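Uncharacterized protein (Staphylococcus aureus subsp. aureus Mu50, PDB 4QPV) is of unknown function, belongs to the DUF1672 family and has a fold with a repeat of a kinked helix and three beta strands. Local coordinates at residues K153-T158 and F226-N231; Y174-A179 and V222-S227; D230-D235 and L262-K267. All blocks are in the same frame, centred on the assembly; numbering follows the deposited sequence. Where two conformers were deposited one is given.

Interaction 1 of 3, residues K153-T158 and F226-N231; sequences KYTGYT and FSTKDN
A short antiparallel ladder at the end of the broken strand 220-227 pairs Y154 and T155 with S227 and F226. T155 and F226 form the hydrogen-bonded pair: F226 N gives to T155 O at 2.8 Å in a nearly straight bond (168° at the hydrogen), and T155 N returns one to F226 O at 3.0 Å. Y154 and S227 are the non-hydrogen-bonded pair, their CA atoms 4.3 Å apart, and here CA-H groups fill in, Y154 CA facing F226 O and S227 CA facing K153 O. One step further T228 N donates to K153 O at 3.0 Å. Strand 154-155 joins the mixed sheet by pairing with strand 220-227, which also runs parallel to 259-265. Beyond the ladder the F226 ring turns its edge to the face of Y157, a T-shaped stack with centroids 5.0 Å apart and planes at 76°. F226 CZ sits over the centre of the Y157 ring, whose hydroxyl is bonded to P274 O; Y276 adds a second edge-to-face partner for F226. Beside the ladder the methyls T155 CG2 and T228 CG2 meet at 3.7 Å. Two waters stitch the border: one bridges K153 O and S227 OG, the other T155 OG1 and F226 O. With its OG anti to the backbone N (chi1 179°), S227 also accepts from K229 N, closing an ST turn where the chain leaves the strand. The Y154 hydroxyl is hydrogen-bonded to L145 O.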
ATOM      1  N   LYS A 153     -21.896   5.809   6.293  1.00 25.15           N
ATOM      2  CA  LYS A 153     -21.692   4.951   7.448  1.00 24.20           C
ATOM      3  C   LYS A 153     -20.494   4.000   7.294  1.00 25.56           C
ATOM      4  O   LYS A 153     -20.661   2.774   7.254  1.00 24.57           O
ATOM      5  CB  LYS A 153     -22.981   4.142   7.717  1.00 24.63           C
ATOM      6  CG  LYS A 153     -24.200   5.022   8.018  1.00 32.20           C
ATOM      7  CD  LYS A 153     -25.451   4.192   8.175  1.00 32.94           C
ATOM      8  CE  LYS A 153     -26.681   5.019   8.538  1.00 40.39           C
ATOM      9  NZ  LYS A 153     -27.099   5.916   7.434  1.00 46.30           N
ATOM     10  N   TYR A 154     -19.296   4.563   7.198  1.00 23.73           N
ATOM     11  CA  TYR A 154     -18.090   3.746   7.093  1.00 23.17           C
ATOM     12  C   TYR A 154     -16.916   4.431   7.815  1.00 27.25           C
ATOM     13  O   TYR A 154     -16.981   5.602   8.195  1.00 25.53           O
ATOM     14  CB  TYR A 154     -17.721   3.450   5.592  1.00 23.07           C
ATOM     15  CG  TYR A 154     -17.377   4.682   4.769  1.00 22.36           C
ATOM     16  CD1 TYR A 154     -16.113   5.281   4.855  1.00 23.30           C
ATOM     17  CD2 TYR A 154     -18.294   5.222   3.874  1.00 23.07           C
ATOM     18  CE1 TYR A 154     -15.807   6.434   4.130  1.00 20.81           C
ATOM     19  CE2 TYR A 154     -18.011   6.395   3.168  1.00 23.99           C
ATOM     20  CZ  TYR A 154     -16.758   6.982   3.277  1.00 25.68           C
ATOM     21  OH  TYR A 154     -16.505   8.130   2.568  1.00 26.49           O
ATOM     22  N   THR A 155     -15.843   3.682   7.972  1.00 23.96           N
ATOM     23  CA  THR A 155     -14.523   4.131   8.421  1.00 22.52           C
ATOM     24  C   THR A 155     -13.532   3.440   7.519  1.00 25.62           C
ATOM     25  O   THR A 155     -13.880   2.475   6.829  1.00 25.26           O
ATOM     26  CB  THR A 155     -14.253   3.779   9.923  1.00 28.43           C
ATOM     27  OG1 THR A 155     -14.078   2.368  10.039  1.00 32.42           O
ATOM     28  CG2 THR A 155     -15.340   4.270  10.881  1.00 28.68           C
ATOM     29  N   GLY A 156     -12.285   3.853   7.582  1.00 23.95           N
ATOM     30  CA  GLY A 156     -11.241   3.116   6.892  1.00 23.27           C
ATOM     31  C   GLY A 156     -10.475   2.341   7.949  1.00 26.99           C
ATOM     32  O   GLY A 156     -10.938   2.194   9.084  1.00 25.41           O
ATOM     33  N   TYR A 157      -9.278   1.869   7.607  1.00 23.02           N
ATOM     34  CA  TYR A 157      -8.363   1.312   8.614  1.00 23.63           C
ATOM     35  C   TYR A 157      -7.884   2.452   9.509  1.00 26.90           C
ATOM     36  O   TYR A 157      -8.002   3.600   9.100  1.00 26.07           O
ATOM     37  CB  TYR A 157      -7.125   0.794   7.875  1.00 23.51           C
ATOM     38  CG  TYR A 157      -7.189  -0.585   7.279  1.00 24.09           C
ATOM     39  CD1 TYR A 157      -7.010  -1.719   8.075  1.00 26.34           C
ATOM     40  CD2 TYR A 157      -7.210  -0.759   5.897  1.00 24.70           C
ATOM     41  CE1 TYR A 157      -6.962  -2.997   7.513  1.00 25.27           C
ATOM     42  CE2 TYR A 157      -7.163  -2.027   5.324  1.00 25.22           C
ATOM     43  CZ  TYR A 157      -7.028  -3.140   6.134  1.00 26.43           C
ATOM     44  OH  TYR A 157      -6.924  -4.361   5.539  1.00 25.55           O
ATOM     45  N   THR A 158      -7.249   2.176  10.642  1.00 23.72           N
ATOM     46  CA  THR A 158      -6.583   3.234  11.401  1.00 23.65           C
ATOM     47  C   THR A 158      -5.217   3.502  10.742  1.00 25.96           C
ATOM     48  O   THR A 158      -4.678   2.633  10.027  1.00 23.15           O
ATOM     49  CB  THR A 158      -6.373   2.850  12.880  1.00 27.25           C
ATOM     50  OG1 THR A 158      -5.435   1.749  12.941  1.00 25.45           O
ATOM     51  CG2 THR A 158      -7.685   2.527  13.604  1.00 25.80           C
ATOM     52  N   PHE A 226     -14.960   0.069   5.868  1.00 21.33           N
ATOM     53  CA  PHE A 226     -15.584  -0.810   6.852  1.00 21.92           C
ATOM     54  C   PHE A 226     -16.906  -0.187   7.295  1.00 26.31           C
ATOM     55  O   PHE A 226     -16.924   0.918   7.856  1.00 24.56           O
ATOM     56  CB  PHE A 226     -14.629  -1.011   8.040  1.00 23.41           C
ATOM     57  CG  PHE A 226     -13.298  -1.623   7.665  1.00 24.52           C
ATOM     58  CD1 PHE A 226     -12.244  -0.821   7.212  1.00 23.84           C
ATOM     59  CD2 PHE A 226     -13.091  -2.999   7.771  1.00 26.20           C
ATOM     60  CE1 PHE A 226     -11.006  -1.389   6.884  1.00 24.56           C
ATOM     61  CE2 PHE A 226     -11.826  -3.554   7.515  1.00 27.43           C
ATOM     62  CZ  PHE A 226     -10.797  -2.745   7.068  1.00 24.94           C
ATOM     63  N   SER A 227     -18.026  -0.876   7.031  1.00 24.38           N
ATOM     64  CA  SER A 227     -19.328  -0.374   7.446  1.00 23.90           C
ATOM     65  C   SER A 227     -19.387  -0.174   8.974  1.00 28.76           C
ATOM     66  O   SER A 227     -18.788  -0.952   9.717  1.00 28.35           O
ATOM     67  CB  SER A 227     -20.423  -1.347   7.028  1.00 25.55           C
ATOM     68  OG  SER A 227     -21.690  -0.882   7.455  1.00 27.82           O
ATOM     69  N   THR A 228     -20.124   0.837   9.436  1.00 24.81           N
ATOM     70  CA  THR A 228     -20.336   1.043  10.875  1.00 26.67           C
ATOM     71  C   THR A 228     -21.668   0.396  11.296  1.00 30.82           C
ATOM     72  O   THR A 228     -22.030   0.462  12.471  1.00 32.46           O
ATOM     73  CB  THR A 228     -20.288   2.535  11.273  1.00 30.01           C
ATOM     74  OG1 THR A 228     -21.314   3.232  10.581  1.00 29.41           O
ATOM     75  CG2 THR A 228     -18.926   3.183  11.008  1.00 30.65           C
ATOM     76  N   LYS A 229     -22.397  -0.226  10.349  1.00 28.99           N
ATOM     77  CA  LYS A 229     -23.663  -0.931  10.637  1.00 29.69           C
ATOM     78  C   LYS A 229     -23.406  -2.183  11.456  1.00 36.96           C
ATOM     79  O   LYS A 229     -22.528  -2.963  11.100  1.00 36.10           O
ATOM     80  CB  LYS A 229     -24.396  -1.365   9.351  1.00 29.71           C
ATOM     81  CG  LYS A 229     -24.804  -0.239   8.416  1.00 28.82           C
ATOM     82  CD  LYS A 229     -25.438  -0.831   7.168  1.00 32.91           C
ATOM     83  CE  LYS A 229     -25.948   0.227   6.224  1.00 29.59           C
ATOM     84  NZ  LYS A 229     -26.674  -0.386   5.078  1.00 30.45           N
ATOM     85  N   ASP A 230     -24.223  -2.427  12.490  1.00 37.82           N
ATOM     86  CA  ASP A 230     -24.098  -3.661  13.274  1.00 39.83           C
ATOM     87  C   ASP A 230     -24.567  -4.857  12.431  1.00 43.22           C
ATOM     88  O   ASP A 230     -24.081  -5.966  12.615  1.00 43.87           O
ATOM     89  CB  ASP A 230     -24.924  -3.572  14.576  1.00 44.08           C
ATOM     90  CG  ASP A 230     -24.679  -2.339  15.433  1.00 62.48           C
ATOM     91  OD1 ASP A 230     -23.492  -1.989  15.655  1.00 63.97           O
ATOM     92  OD2 ASP A 230     -25.672  -1.736  15.902  1.00 70.58           O
ATOM     93  N   ASN A 231     -25.457  -4.601  11.460  1.00 36.76           N
ATOM     94  CA  ASN A 231     -26.092  -5.623  10.629  1.00 35.95           C
ATOM     95  C   ASN A 231     -25.742  -5.495   9.132  1.00 36.60           C
ATOM     96  O   ASN A 231     -26.605  -5.745   8.288  1.00 36.84           O
ATOM     97  CB  ASN A 231     -27.619  -5.502  10.817  1.00 35.81           C
ATOM     98  CG  ASN A 231     -28.200  -4.162  10.371  1.00 54.36           C
ATOM     99  OD1 ASN A 231     -27.489  -3.163  10.162  1.00 42.75           O
ATOM    100  ND2 ASN A 231     -29.503  -4.116  10.183  1.00 48.75           N
TER
HETATM  101  O   HOH W   1     -22.264   1.065   5.824  1.00 26.54           O
HETATM  102  O   HOH W   2     -16.217   0.795  10.813  1.00 33.25           O

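Interaction 2 of 3, residues Y174-A179 and V222-S227; sequences YYYLTA and VTTLFS
Y176 lies alongside V222, both side chains pointing the same way from one face of the sheet, with ring atom CE1 3.7 Å from V222 CB and the hydroxyl oxygen continuing past the valine branches. The T224 side chain crosses that of Y176 at about a right angle and sets its methyl CG2 at the ring edge, in plane, 3.7 Å from Y176 CD1. The torsion of Y176 (chi1 66°) places CG between the backbone N and the carbonyl carbon, which swings the ring over towards V222. Beneath these side chains runs an antiparallel ladder joining strand 175-178 to the broken strand 220-227: V222 N binds Y176 O at 3.0 Å, and Y176 N binds V222 O at 3.1 Å. On the other face Y175 pairs with T223 without such bonds, Y175 CB coming 3.3 Å from V222 O, while the tyrosine hydroxyl leads off to L138 O of helix 135-147. Where strand 175-178 begins, T224 N still reaches Y174 O at 2.8 Å. The Y174 ring receives L225 CD2 at its edge, in plane, 3.9 Å from Y174 CD1, and packs against L145 and K146 of helix 135-147.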
ATOM      1  N   TYR A 174      -8.280   4.964   3.739  1.00 22.19           N
ATOM      2  CA  TYR A 174      -9.418   4.711   2.866  1.00 21.02           C
ATOM      3  C   TYR A 174      -9.183   3.952   1.576  1.00 24.23           C
ATOM      4  O   TYR A 174     -10.148   3.379   1.073  1.00 23.34           O
ATOM      5  CB  TYR A 174     -10.072   6.074   2.527  1.00 22.00           C
ATOM      6  CG  TYR A 174     -10.471   6.815   3.781  1.00 23.52           C
ATOM      7  CD1 TYR A 174     -11.612   6.451   4.496  1.00 25.78           C
ATOM      8  CD2 TYR A 174      -9.657   7.817   4.314  1.00 23.87           C
ATOM      9  CE1 TYR A 174     -11.933   7.061   5.708  1.00 26.67           C
ATOM     10  CE2 TYR A 174      -9.966   8.428   5.533  1.00 25.63           C
ATOM     11  CZ  TYR A 174     -11.119   8.062   6.213  1.00 30.97           C
ATOM     12  OH  TYR A 174     -11.432   8.635   7.420  1.00 29.54           O
ATOM     13  N   TYR A 175      -7.976   3.964   1.015  1.00 22.33           N
ATOM     14  CA  TYR A 175      -7.742   3.255  -0.240  1.00 20.58           C
ATOM     15  C   TYR A 175      -6.287   2.942  -0.441  1.00 24.23           C
ATOM     16  O   TYR A 175      -5.411   3.464   0.264  1.00 21.61           O
ATOM     17  CB  TYR A 175      -8.287   4.058  -1.464  1.00 21.07           C
ATOM     18  CG  TYR A 175      -7.586   5.379  -1.732  1.00 22.34           C
ATOM     19  CD1 TYR A 175      -6.393   5.426  -2.451  1.00 23.30           C
ATOM     20  CD2 TYR A 175      -8.151   6.584  -1.322  1.00 22.37           C
ATOM     21  CE1 TYR A 175      -5.760   6.640  -2.726  1.00 25.32           C
ATOM     22  CE2 TYR A 175      -7.544   7.807  -1.617  1.00 23.43           C
ATOM     23  CZ  TYR A 175      -6.334   7.828  -2.296  1.00 29.32           C
ATOM     24  OH  TYR A 175      -5.703   9.025  -2.549  1.00 27.67           O
ATOM     25  N   TYR A 176      -6.031   2.086  -1.432  1.00 22.16           N
ATOM     26  CA  TYR A 176      -4.669   1.791  -1.846  1.00 23.23           C
ATOM     27  C   TYR A 176      -4.618   1.914  -3.375  1.00 27.25           C
ATOM     28  O   TYR A 176      -5.663   1.817  -4.064  1.00 25.25           O
ATOM     29  CB  TYR A 176      -4.177   0.433  -1.328  1.00 25.26           C
ATOM     30  CG  TYR A 176      -4.913  -0.744  -1.926  1.00 29.48           C
ATOM     31  CD1 TYR A 176      -6.137  -1.161  -1.408  1.00 31.36           C
ATOM     32  CD2 TYR A 176      -4.393  -1.436  -3.021  1.00 32.35           C
ATOM     33  CE1 TYR A 176      -6.832  -2.229  -1.966  1.00 32.42           C
ATOM     34  CE2 TYR A 176      -5.076  -2.515  -3.584  1.00 33.91           C
ATOM     35  CZ  TYR A 176      -6.292  -2.914  -3.045  1.00 41.20           C
ATOM     36  OH  TYR A 176      -6.979  -3.965  -3.599  1.00 43.37           O
ATOM     37  N   LEU A 177      -3.408   2.168  -3.894  1.00 24.67           N
ATOM     38  CA  LEU A 177      -3.151   2.368  -5.318  1.00 25.17           C
ATOM     39  C   LEU A 177      -2.216   1.243  -5.806  1.00 28.86           C
ATOM     40  O   LEU A 177      -1.274   0.887  -5.092  1.00 28.36           O
ATOM     41  CB  LEU A 177      -2.516   3.780  -5.473  1.00 25.86           C
ATOM     42  CG  LEU A 177      -2.102   4.303  -6.854  1.00 32.12           C
ATOM     43  CD1 LEU A 177      -3.278   4.770  -7.629  1.00 33.62           C
ATOM     44  CD2 LEU A 177      -1.220   5.525  -6.697  1.00 35.00           C
ATOM     45  N   THR A 178      -2.494   0.674  -6.985  1.00 28.32           N
ATOM     46  CA  THR A 178      -1.703  -0.414  -7.570  0.50 29.31           C
ATOM     47  C   THR A 178      -1.127   0.047  -8.912  1.00 36.04           C
ATOM     48  O   THR A 178      -1.874   0.583  -9.739  1.00 38.79           O
ATOM     49  CB  THR A 178      -2.570  -1.694  -7.718  0.50 37.49           C
ATOM     50  OG1 THR A 178      -3.183  -2.006  -6.458  0.50 33.84           O
ATOM     51  CG2 THR A 178      -1.768  -2.911  -8.219  0.50 34.88           C
ATOM     52  N   ALA A 179       0.169  -0.205  -9.126  1.00 33.30           N
ATOM     53  CA  ALA A 179       0.944   0.101 -10.322  1.00 34.55           C
ATOM     54  C   ALA A 179       1.395  -1.176 -11.025  1.00 37.56           C
ATOM     55  O   ALA A 179       1.350  -2.259 -10.443  1.00 36.00           O
ATOM     56  CB  ALA A 179       2.166   0.932  -9.946  1.00 35.33           C
ATOM     57  N   VAL A 222      -8.421   1.339  -5.208  1.00 28.27           N
ATOM     58  CA  VAL A 222      -9.455   0.476  -4.614  1.00 28.07           C
ATOM     59  C   VAL A 222      -9.678   0.920  -3.162  1.00 26.53           C
ATOM     60  O   VAL A 222      -8.724   0.932  -2.390  1.00 23.98           O
ATOM     61  CB  VAL A 222      -9.104  -1.053  -4.707  1.00 34.63           C
ATOM     62  CG1 VAL A 222     -10.236  -1.906  -4.145  1.00 34.90           C
ATOM     63  CG2 VAL A 222      -8.795  -1.481  -6.151  1.00 35.96           C
ATOM     64  N   THR A 223     -10.913   1.262  -2.788  1.00 23.33           N
ATOM     65  CA  THR A 223     -11.188   1.668  -1.403  1.00 22.11           C
ATOM     66  C   THR A 223     -11.195   0.442  -0.458  1.00 25.46           C
ATOM     67  O   THR A 223     -11.387  -0.698  -0.905  1.00 25.75           O
ATOM     68  CB  THR A 223     -12.480   2.505  -1.248  1.00 28.65           C
ATOM     69  OG1 THR A 223     -13.643   1.670  -1.415  1.00 28.20           O
ATOM     70  CG2 THR A 223     -12.505   3.767  -2.148  1.00 30.41           C
ATOM     71  N   THR A 224     -10.969   0.700   0.840  1.00 22.86           N
ATOM     72  CA  THR A 224     -10.945  -0.310   1.914  1.00 22.35           C
ATOM     73  C   THR A 224     -11.824   0.263   3.007  1.00 26.58           C
ATOM     74  O   THR A 224     -11.334   0.849   3.976  1.00 25.50           O
ATOM     75  CB  THR A 224      -9.494  -0.613   2.391  1.00 26.78           C
ATOM     76  OG1 THR A 224      -8.899   0.593   2.896  1.00 25.72           O
ATOM     77  CG2 THR A 224      -8.615  -1.235   1.283  1.00 26.67           C
ATOM     78  N   LEU A 225     -13.139   0.208   2.789  1.00 22.78           N
ATOM     79  CA  LEU A 225     -14.087   0.790   3.746  1.00 22.00           C
ATOM     80  C   LEU A 225     -14.743  -0.277   4.609  1.00 24.70           C
ATOM     81  O   LEU A 225     -15.045  -1.376   4.149  1.00 26.44           O
ATOM     82  CB  LEU A 225     -15.165   1.609   3.021  1.00 21.57           C
ATOM     83  CG  LEU A 225     -14.644   2.642   2.005  1.00 21.73           C
ATOM     84  CD1 LEU A 225     -15.814   3.381   1.349  1.00 21.81           C
ATOM     85  CD2 LEU A 225     -13.653   3.647   2.673  1.00 21.74           C
ATOM     86  N   PHE A 226     -14.960   0.069   5.868  1.00 21.33           N
ATOM     87  CA  PHE A 226     -15.584  -0.810   6.852  1.00 21.92           C
ATOM     88  C   PHE A 226     -16.906  -0.187   7.295  1.00 26.31           C
ATOM     89  O   PHE A 226     -16.924   0.918   7.856  1.00 24.56           O
ATOM     90  CB  PHE A 226     -14.629  -1.011   8.040  1.00 23.41           C
ATOM     91  CG  PHE A 226     -13.298  -1.623   7.665  1.00 24.52           C
ATOM     92  CD1 PHE A 226     -12.244  -0.821   7.212  1.00 23.84           C
ATOM     93  CD2 PHE A 226     -13.091  -2.999   7.771  1.00 26.20           C
ATOM     94  CE1 PHE A 226     -11.006  -1.389   6.884  1.00 24.56           C
ATOM     95  CE2 PHE A 226     -11.826  -3.554   7.515  1.00 27.43           C
ATOM     96  CZ  PHE A 226     -10.797  -2.745   7.068  1.00 24.94           C
ATOM     97  N   SER A 227     -18.026  -0.876   7.031  1.00 24.38           N
ATOM     98  CA  SER A 227     -19.328  -0.374   7.446  1.00 23.90           C
ATOM     99  C   SER A 227     -19.387  -0.174   8.974  1.00 28.76           C
ATOM    100  O   SER A 227     -18.788  -0.952   9.717  1.00 28.35           O
ATOM    101  CB  SER A 227     -20.423  -1.347   7.028  1.00 25.55           C
ATOM    102  OG  SER A 227     -21.690  -0.882   7.455  1.00 27.82           O
TER

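Interaction 3 of 3, residues D230-D235 and L262-K267; sequences DNFTKD and LQISNK
F232 lays one face of its ring on the backbone of S265 and N266, where strand 259-265 ends. Its CG stands anti to the backbone N (chi1 169°), and with chi2 near 89° the ring lies flat on the peptide link: S265 C is 3.6 Å above the ring plane and N266 N 3.5 Å, both displaced from the centre towards the rim. The nearest approach to the peptide carbon is from F232 CE2, 3.6 Å from S265 C. Side-chain contacts flank this packing, with N266 CB 3.8 Å from F232 CD2 and I264 CG2 4.0 Å from F232 CE1, the isoleucine meeting the phenylalanine at an oblique angle. I282 of strand 282-285, T237 of helix 234-249 and S227 also touch F232, which therefore packs at the corner where the sheet meets the start of that helix. The loop belongs to the beta-alpha-beta unit of strand 220-227, helix 234-249 and strand 259-265, and T233, just after the phenylalanine, is the N-cap of the helix, its OG1 accepting from N236 N. A second contact bridges the loop's other end. K267 is extended except for a bend at chi3 (75°), which turns the last part of the chain to D230; there K267 NZ donates to D230 OD1 at 2.7 Å in a salt bridge. The oxygen uses its anti lone pair, the one pointing away from OD2. N266 directs its own polar end elsewhere, OD1 taking hydrogen bonds from K279 NZ and from Y268 N. D230 is exposed, so water probably screens the ion pair and weakens its pull, whereas the contact of F232 with the strand end rests on dispersion and on its flat fit against the peptide.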
ATOM      1  N   ASP A 230     -24.223  -2.427  12.490  1.00 37.82           N
ATOM      2  CA  ASP A 230     -24.098  -3.661  13.274  1.00 39.83           C
ATOM      3  C   ASP A 230     -24.567  -4.857  12.431  1.00 43.22           C
ATOM      4  O   ASP A 230     -24.081  -5.966  12.615  1.00 43.87           O
ATOM      5  CB  ASP A 230     -24.924  -3.572  14.576  1.00 44.08           C
ATOM      6  CG  ASP A 230     -24.679  -2.339  15.433  1.00 62.48           C
ATOM      7  OD1 ASP A 230     -23.492  -1.989  15.655  1.00 63.97           O
ATOM      8  OD2 ASP A 230     -25.672  -1.736  15.902  1.00 70.58           O
ATOM      9  N   ASN A 231     -25.457  -4.601  11.460  1.00 36.76           N
ATOM     10  CA  ASN A 231     -26.092  -5.623  10.629  1.00 35.95           C
ATOM     11  C   ASN A 231     -25.742  -5.495   9.132  1.00 36.60           C
ATOM     12  O   ASN A 231     -26.605  -5.745   8.288  1.00 36.84           O
ATOM     13  CB  ASN A 231     -27.619  -5.502  10.817  1.00 35.81           C
ATOM     14  CG  ASN A 231     -28.200  -4.162  10.371  1.00 54.36           C
ATOM     15  OD1 ASN A 231     -27.489  -3.163  10.162  1.00 42.75           O
ATOM     16  ND2 ASN A 231     -29.503  -4.116  10.183  1.00 48.75           N
ATOM     17  N   PHE A 232     -24.499  -5.124   8.797  1.00 30.34           N
ATOM     18  CA  PHE A 232     -24.089  -5.001   7.404  1.00 28.09           C
ATOM     19  C   PHE A 232     -24.342  -6.277   6.608  1.00 33.74           C
ATOM     20  O   PHE A 232     -23.991  -7.361   7.057  1.00 33.81           O
ATOM     21  CB  PHE A 232     -22.579  -4.653   7.301  1.00 28.14           C
ATOM     22  CG  PHE A 232     -21.991  -4.754   5.908  1.00 27.84           C
ATOM     23  CD1 PHE A 232     -22.015  -3.661   5.044  1.00 28.64           C
ATOM     24  CD2 PHE A 232     -21.432  -5.946   5.452  1.00 30.47           C
ATOM     25  CE1 PHE A 232     -21.459  -3.748   3.769  1.00 29.53           C
ATOM     26  CE2 PHE A 232     -20.891  -6.037   4.166  1.00 32.81           C
ATOM     27  CZ  PHE A 232     -20.920  -4.942   3.328  1.00 30.29           C
ATOM     28  N   THR A 233     -24.890  -6.131   5.395  1.00 30.73           N
ATOM     29  CA  THR A 233     -24.992  -7.205   4.410  1.00 30.63           C
ATOM     30  C   THR A 233     -24.686  -6.592   3.052  1.00 33.87           C
ATOM     31  O   THR A 233     -24.849  -5.387   2.893  1.00 30.99           O
ATOM     32  CB  THR A 233     -26.362  -7.920   4.408  1.00 35.75           C
ATOM     33  OG1 THR A 233     -27.352  -7.057   3.858  1.00 34.15           O
ATOM     34  CG2 THR A 233     -26.777  -8.499   5.779  1.00 34.39           C
ATOM     35  N   LYS A 234     -24.303  -7.405   2.062  1.00 31.63           N
ATOM     36  CA  LYS A 234     -24.138  -6.899   0.692  1.00 31.79           C
ATOM     37  C   LYS A 234     -25.487  -6.336   0.176  1.00 35.16           C
ATOM     38  O   LYS A 234     -25.517  -5.239  -0.395  1.00 35.75           O
ATOM     39  CB  LYS A 234     -23.624  -7.996  -0.269  1.00 34.07           C
ATOM     40  CG  LYS A 234     -22.165  -8.378  -0.070  1.00 45.95           C
ATOM     41  CD  LYS A 234     -21.762  -9.618  -0.870  1.00 56.50           C
ATOM     42  CE  LYS A 234     -21.460  -9.324  -2.327  1.00 74.41           C
ATOM     43  NZ  LYS A 234     -21.191 -10.567  -3.105  1.00 85.37           N
ATOM     44  N   ASP A 235     -26.597  -7.068   0.427  1.00 31.90           N
ATOM     45  CA  ASP A 235     -27.931  -6.675  -0.024  0.50 32.03           C
ATOM     46  C   ASP A 235     -28.426  -5.366   0.621  1.00 34.59           C
ATOM     47  O   ASP A 235     -29.114  -4.595  -0.047  1.00 33.47           O
ATOM     48  CB  ASP A 235     -28.948  -7.802   0.239  0.50 34.97           C
ATOM     49  CG  ASP A 235     -28.851  -9.005  -0.692  0.50 43.07           C
ATOM     50  OD1 ASP A 235     -28.018  -8.974  -1.628  0.50 43.21           O
ATOM     51  OD2 ASP A 235     -29.622  -9.967  -0.497  0.50 50.39           O
ATOM     52  N   LEU A 262     -15.044   1.342  -5.709  1.00 27.56           N
ATOM     53  CA  LEU A 262     -15.528   1.457  -4.352  1.00 27.10           C
ATOM     54  C   LEU A 262     -15.763   0.062  -3.775  1.00 29.91           C
ATOM     55  O   LEU A 262     -16.495  -0.736  -4.366  1.00 30.46           O
ATOM     56  CB  LEU A 262     -16.846   2.259  -4.451  1.00 28.47           C
ATOM     57  CG  LEU A 262     -17.400   3.035  -3.278  1.00 34.05           C
ATOM     58  CD1 LEU A 262     -16.374   4.041  -2.690  1.00 33.48           C
ATOM     59  CD2 LEU A 262     -18.670   3.766  -3.703  1.00 32.73           C
ATOM     60  N   GLN A 263     -15.112  -0.251  -2.640  1.00 26.02           N
ATOM     61  CA  GLN A 263     -15.322  -1.489  -1.897  1.00 25.36           C
ATOM     62  C   GLN A 263     -15.666  -1.157  -0.463  1.00 27.55           C
ATOM     63  O   GLN A 263     -15.067  -0.254   0.129  1.00 25.08           O
ATOM     64  CB  GLN A 263     -14.128  -2.456  -1.928  1.00 26.48           C
ATOM     65  CG  GLN A 263     -13.882  -3.117  -3.291  1.00 33.60           C
ATOM     66  CD  GLN A 263     -12.848  -4.230  -3.207  1.00 46.94           C
ATOM     67  OE1 GLN A 263     -12.179  -4.428  -2.202  1.00 48.11           O
ATOM     68  NE2 GLN A 263     -12.667  -4.966  -4.278  1.00 40.52           N
ATOM     69  N   ILE A 264     -16.627  -1.907   0.094  1.00 25.37           N
ATOM     70  CA  ILE A 264     -17.065  -1.804   1.482  1.00 24.23           C
ATOM     71  C   ILE A 264     -17.316  -3.219   2.012  1.00 27.23           C
ATOM     72  O   ILE A 264     -17.777  -4.091   1.275  1.00 25.76           O
ATOM     73  CB  ILE A 264     -18.294  -0.860   1.702  1.00 26.81           C
ATOM     74  CG1 ILE A 264     -18.432  -0.486   3.222  1.00 25.89           C
ATOM     75  CG2 ILE A 264     -19.594  -1.477   1.113  1.00 27.91           C
ATOM     76  CD1 ILE A 264     -19.374   0.690   3.600  1.00 25.63           C
ATOM     77  N   SER A 265     -17.007  -3.428   3.286  1.00 25.99           N
ATOM     78  CA  SER A 265     -17.218  -4.707   3.967  1.00 26.18           C
ATOM     79  C   SER A 265     -17.834  -4.474   5.358  1.00 30.02           C
ATOM     80  O   SER A 265     -18.137  -3.331   5.716  1.00 29.23           O
ATOM     81  CB  SER A 265     -15.895  -5.457   4.082  1.00 27.50           C
ATOM     82  OG  SER A 265     -14.973  -4.717   4.877  1.00 32.99           O
ATOM     83  N   ASN A 266     -17.922  -5.528   6.186  1.00 27.43           N
ATOM     84  CA  ASN A 266     -18.442  -5.357   7.547  1.00 27.95           C
ATOM     85  C   ASN A 266     -17.373  -4.632   8.423  1.00 28.55           C
ATOM     86  O   ASN A 266     -16.277  -4.303   7.935  1.00 25.67           O
ATOM     87  CB  ASN A 266     -18.921  -6.700   8.139  1.00 30.87           C
ATOM     88  CG  ASN A 266     -17.838  -7.696   8.487  1.00 39.40           C
ATOM     89  OD1 ASN A 266     -16.653  -7.364   8.631  1.00 32.14           O
ATOM     90  ND2 ASN A 266     -18.238  -8.944   8.689  1.00 36.50           N
ATOM     91  N   LYS A 267     -17.705  -4.346   9.695  1.00 25.72           N
ATOM     92  CA  LYS A 267     -16.853  -3.531  10.566  1.00 26.22           C
ATOM     93  C   LYS A 267     -15.624  -4.242  11.117  1.00 30.92           C
ATOM     94  O   LYS A 267     -14.845  -3.611  11.835  1.00 30.12           O
ATOM     95  CB  LYS A 267     -17.696  -2.998  11.754  1.00 30.62           C
ATOM     96  CG  LYS A 267     -18.172  -4.062  12.740  1.00 40.36           C
ATOM     97  CD  LYS A 267     -18.862  -3.449  13.967  1.00 49.74           C
ATOM     98  CE  LYS A 267     -20.258  -2.930  13.699  1.00 63.51           C
ATOM     99  NZ  LYS A 267     -20.895  -2.411  14.941  1.00 72.28           N
TER

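All three contacts gather on one mixed sheet and have strand 220-227 or its continuation in common. That strand takes 175-178 (interaction 2) and 154-155 (interaction 1) as antiparallel neighbours at successive places along its length, and runs parallel to 259-265, the strand of interaction 3. Centres of interactions 1 and 3 are about 8 Å apart; interaction 2 lies about 13 Å from the first and 14 Å from the third, closer to the centre of the molecule. F226 and S227 lie in the segments of both 1 and 2, and D230 and N231 in those of both 1 and 3. Segments 153-158 and 174-179 come first in sequence, so distant parts of the chain join one sheet.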